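Local coordinates for amino acid ABC transporter, binding protein (Thermus thermophilus, PDB 3VV5) that binds the lysine analogue (S)-2-aminoethyl-L-cysteine as the solute-binding component of an amino acid ABC transporter, at residues A[173-181]-A[196-206]. Numbering follows the deposited sequence.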
loop_
_atom_site.group_PDB
_atom_site.type_symbol
_atom_site.label_atom_id
_atom_site.label_comp_id
_atom_site.label_asym_id
_atom_site.label_seq_id
_atom_site.Cartn_x
_atom_site.Cartn_y
_atom_site.Cartn_z
ATOM N N ASP A 173 -10.563 6.431 -7.351
ATOM C CA ASP A 173 -11.907 6.974 -7.490
ATOM C C ASP A 173 -12.070 8.203 -6.597
ATOM O O ASP A 173 -12.821 9.125 -6.942
ATOM C CB ASP A 173 -12.968 5.898 -7.207
ATOM C CG ASP A 173 -12.985 4.809 -8.272
ATOM O OD1 ASP A 173 -12.630 5.115 -9.428
ATOM O OD2 ASP A 173 -13.353 3.658 -7.952
ATOM N N ALA A 174 -11.330 8.247 -5.483
ATOM C CA ALA A 174 -11.295 9.477 -4.657
ATOM C C ALA A 174 -10.622 10.633 -5.393
ATOM O O ALA A 174 -11.108 11.769 -5.340
ATOM C CB ALA A 174 -10.646 9.231 -3.290
ATOM N N LEU A 175 -9.526 10.347 -6.104
ATOM C CA LEU A 175 -8.846 11.379 -6.895
ATOM C C LEU A 175 -9.774 11.961 -7.967
ATOM O O LEU A 175 -9.814 13.187 -8.164
ATOM C CB LEU A 175 -7.559 10.841 -7.532
ATOM C CG LEU A 175 -6.950 11.626 -8.694
ATOM C CD1 LEU A 175 -6.441 13.037 -8.260
ATOM C CD2 LEU A 175 -5.834 10.797 -9.343
ATOM N N GLN A 176 -10.513 11.088 -8.654
ATOM C CA GLN A 176 -11.452 11.553 -9.660
ATOM C C GLN A 176 -12.475 12.521 -9.038
ATOM O O GLN A 176 -12.776 13.548 -9.632
ATOM C CB GLN A 176 -12.148 10.380 -10.359
ATOM C CG GLN A 176 -13.285 10.769 -11.315
ATOM C CD GLN A 176 -12.905 11.783 -12.396
ATOM O OE1 GLN A 176 -11.869 11.662 -13.062
ATOM N NE2 GLN A 176 -13.762 12.789 -12.584
ATOM N N ASP A 177 -12.985 12.198 -7.846
ATOM C CA ASP A 177 -13.989 13.069 -7.205
ATOM C C ASP A 177 -13.432 14.397 -6.697
ATOM O O ASP A 177 -14.140 15.408 -6.667
ATOM C CB ASP A 177 -14.769 12.328 -6.124
ATOM C CG ASP A 177 -16.015 11.663 -6.674
ATOM O OD1 ASP A 177 -16.212 11.712 -7.907
ATOM O OD2 ASP A 177 -16.805 11.108 -5.885
ATOM N N LEU A 178 -12.156 14.398 -6.320
ATOM C CA LEU A 178 -11.443 15.641 -6.007
ATOM C C LEU A 178 -11.321 16.520 -7.257
ATOM O O LEU A 178 -11.557 17.732 -7.206
ATOM C CB LEU A 178 -10.062 15.354 -5.408
ATOM C CG LEU A 178 -9.127 16.543 -5.167
ATOM C CD1 LEU A 178 -9.660 17.419 -4.029
ATOM C CD2 LEU A 178 -7.700 16.064 -4.903
ATOM N N LEU A 179 -10.981 15.906 -8.384
ATOM C CA LEU A 179 -10.832 16.647 -9.633
ATOM C C LEU A 179 -12.192 17.172 -10.094
ATOM O O LEU A 179 -12.293 18.249 -10.680
ATOM C CB LEU A 179 -10.172 15.765 -10.709
ATOM C CG LEU A 179 -8.689 15.386 -10.565
ATOM C CD1 LEU A 179 -8.291 14.294 -11.577
ATOM C CD2 LEU A 179 -7.797 16.596 -10.708
ATOM N N ALA A 180 -13.233 16.415 -9.777
ATOM C CA ALA A 180 -14.596 16.734 -10.156
ATOM C C ALA A 180 -15.206 17.815 -9.255
ATOM O O ALA A 180 -16.214 18.427 -9.617
ATOM C CB ALA A 180 -15.442 15.487 -10.132
ATOM N N GLY A 181 -14.598 18.037 -8.090
ATOM C CA GLY A 181 -15.076 19.028 -7.136
ATOM C C GLY A 181 -16.157 18.481 -6.229
ATOM O O GLY A 181 -16.848 19.250 -5.554
ATOM N N ALA A 196 0.568 10.664 -9.100
ATOM C CA ALA A 196 -0.686 10.955 -9.810
ATOM C C ALA A 196 -0.634 12.357 -10.435
ATOM O O ALA A 196 -1.112 12.585 -11.555
ATOM C CB ALA A 196 -1.905 10.820 -8.851
ATOM N N ILE A 197 -0.044 13.289 -9.696
ATOM C CA ILE A 197 0.102 14.671 -10.156
ATOM C C ILE A 197 1.034 14.745 -11.374
ATOM O O ILE A 197 0.698 15.387 -12.390
ATOM C CB ILE A 197 0.493 15.613 -8.980
ATOM C CG1 ILE A 197 -0.742 15.823 -8.101
ATOM C CG2 ILE A 197 1.020 16.956 -9.471
ATOM C CD1 ILE A 197 -0.463 16.485 -6.762
ATOM N N LYS A 198 2.162 14.044 -11.302
ATOM C CA LYS A 198 3.083 13.933 -12.452
ATOM C C LYS A 198 2.409 13.308 -13.672
ATOM O O LYS A 198 2.443 13.850 -14.779
ATOM C CB LYS A 198 4.303 13.077 -12.079
ATOM C CG LYS A 198 5.095 13.623 -10.900
ATOM C CD LYS A 198 6.585 13.268 -10.941
ATOM C CE LYS A 198 7.295 13.900 -12.135
ATOM N NZ LYS A 198 7.454 12.941 -13.277
ATOM N N GLU A 199 1.810 12.147 -13.440
ATOM C CA GLU A 199 1.234 11.304 -14.474
ATOM C C GLU A 199 0.102 11.991 -15.236
ATOM O O GLU A 199 0.043 11.945 -16.486
ATOM C CB GLU A 199 0.780 9.975 -13.842
ATOM C CG GLU A 199 -0.204 9.133 -14.660
ATOM C CD GLU A 199 0.412 8.557 -15.902
ATOM O OE1 GLU A 199 -0.352 8.254 -16.853
ATOM O OE2 GLU A 199 1.655 8.394 -15.930
ATOM N N ARG A 200 -0.784 12.635 -14.491
ATOM C CA ARG A 200 -1.933 13.308 -15.082
ATOM C C ARG A 200 -1.673 14.787 -15.411
ATOM O O ARG A 200 -2.570 15.490 -15.911
ATOM C CB ARG A 200 -3.153 13.157 -14.168
ATOM C CG ARG A 200 -3.540 11.699 -13.892
ATOM C CD ARG A 200 -4.741 11.635 -13.000
ATOM N NE ARG A 200 -5.063 10.261 -12.633
ATOM C CZ ARG A 200 -6.297 9.781 -12.511
ATOM N NH1 ARG A 200 -7.356 10.568 -12.732
ATOM N NH2 ARG A 200 -6.473 8.504 -12.166
ATOM N N LYS A 201 -0.445 15.244 -15.157
ATOM C CA LYS A 201 -0.040 16.632 -15.370
ATOM C C LYS A 201 -0.991 17.604 -14.631
ATOM O O LYS A 201 -1.630 18.472 -15.225
ATOM C CB LYS A 201 0.159 16.937 -16.875
ATOM C CG LYS A 201 1.258 16.032 -17.491
ATOM C CD LYS A 201 1.138 15.833 -19.005
ATOM C CE LYS A 201 2.062 16.783 -19.757
ATOM N NZ LYS A 201 2.204 16.389 -21.202
ATOM N N LEU A 202 -1.035 17.425 -13.308
ATOM C CA LEU A 202 -1.939 18.163 -12.416
ATOM C C LEU A 202 -1.214 19.196 -11.539
ATOM O O LEU A 202 -1.813 19.768 -10.619
ATOM C CB LEU A 202 -2.722 17.176 -11.539
ATOM C CG LEU A 202 -3.640 16.206 -12.317
ATOM C CD1 LEU A 202 -4.205 15.104 -11.423
ATOM C CD2 LEU A 202 -4.755 16.927 -13.038
ATOM N N GLU A 203 0.064 19.426 -11.822
ATOM C CA GLU A 203 0.895 20.392 -11.086
ATOM C C GLU A 203 0.209 21.748 -10.889
ATOM O O GLU A 203 0.363 22.383 -9.834
ATOM C CB GLU A 203 2.235 20.601 -11.793
ATOM C CG GLU A 203 3.134 19.365 -11.874
ATOM C CD GLU A 203 2.789 18.412 -13.021
ATOM O OE1 GLU A 203 1.810 18.654 -13.759
ATOM O OE2 GLU A 203 3.517 17.406 -13.188
ATOM N N ASN A 204 -0.566 22.167 -11.888
ATOM C CA ASN A 204 -1.287 23.437 -11.850
ATOM C C ASN A 204 -2.731 23.340 -11.389
ATOM O O ASN A 204 -3.432 24.342 -11.392
ATOM C CB ASN A 204 -1.236 24.107 -13.221
ATOM C CG ASN A 204 0.159 24.482 -13.617
ATOM O OD1 ASN A 204 0.938 24.971 -12.794
ATOM N ND2 ASN A 204 0.502 24.241 -14.883
ATOM N N THR A 205 -3.173 22.154 -10.971
ATOM C CA THR A 205 -4.552 21.993 -10.509
ATOM C C THR A 205 -4.670 21.451 -9.070
ATOM O O THR A 205 -5.610 21.801 -8.362
ATOM C CB THR A 205 -5.466 21.228 -11.541
ATOM O OG1 THR A 205 -5.766 19.912 -11.084
ATOM C CG2 THR A 205 -4.821 21.146 -12.913
ATOM N N LEU A 206 -3.699 20.640 -8.635
ATOM C CA LEU A 206 -3.692 20.112 -7.265
ATOM C C LEU A 206 -2.469 20.581 -6.465
ATOM O O LEU A 206 -1.449 20.985 -7.033
ATOM C CB LEU A 206 -3.755 18.573 -7.269
ATOM C CG LEU A 206 -4.956 17.885 -7.925
ATOM C CD1 LEU A 206 -4.896 16.368 -7.732
ATOM C CD2 LEU A 206 -6.279 18.434 -7.411
#
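Leu175 sets its methyl CD2 squarely over one face of the Arg200 guanidinium, 3.3 Å above the plane and centred on it, while the two side chains arrive from opposite directions. Arg200 can do this because its chain runs extended from CG to NE, carrying the flat group across to helix 171-180 and leaving its N-H groups directed around the rim, away from the methyl. The same CD2 lies 4.0 Å from Ala196 CB, where a small residue lets the leucine come close to helix 190-200. Its other branch, CD1, turns to Leu206 and meets CD1 there at 3.7 Å.

Leu206 is shared by three leucines. Leu178 reaches it tip to tip, CD2 to CD2 at 3.7 Å, with CG of Leu178 swung opposite its own backbone N (chi1 173°). Leu179 adds CD2 at 4.1 Å from Leu206 CD2; that methyl also faces Leu202 CD2 end to end at 3.8 Å and passes Thr205 OG1 at about a right angle. Replacing Leu206 by an alanine would probably leave the methyl ends of Leu175 and Leu178 without their shared partner and open a gap beside Leu179 CD2.

The axes of segments 173-180 and 196-200 approach to 13.0 Å and cross at -67°, a separation that long branched side chains can span. Past the Schellman turn at Lys201, the chain folds back to bring Leu202 and Leu206 into this layer. Leu175 and Leu178 also rest on Trp186, and Val127 touches Leu178 and Leu206, seating helix 171-180 and the start of strand 206-222 on the sheet of an alpha/beta lobe of this family 3 solute-binding protein. Cohesion across the contact is therefore apolar, the arginine apparently contributing its flat face and CD rather than a charge pairing.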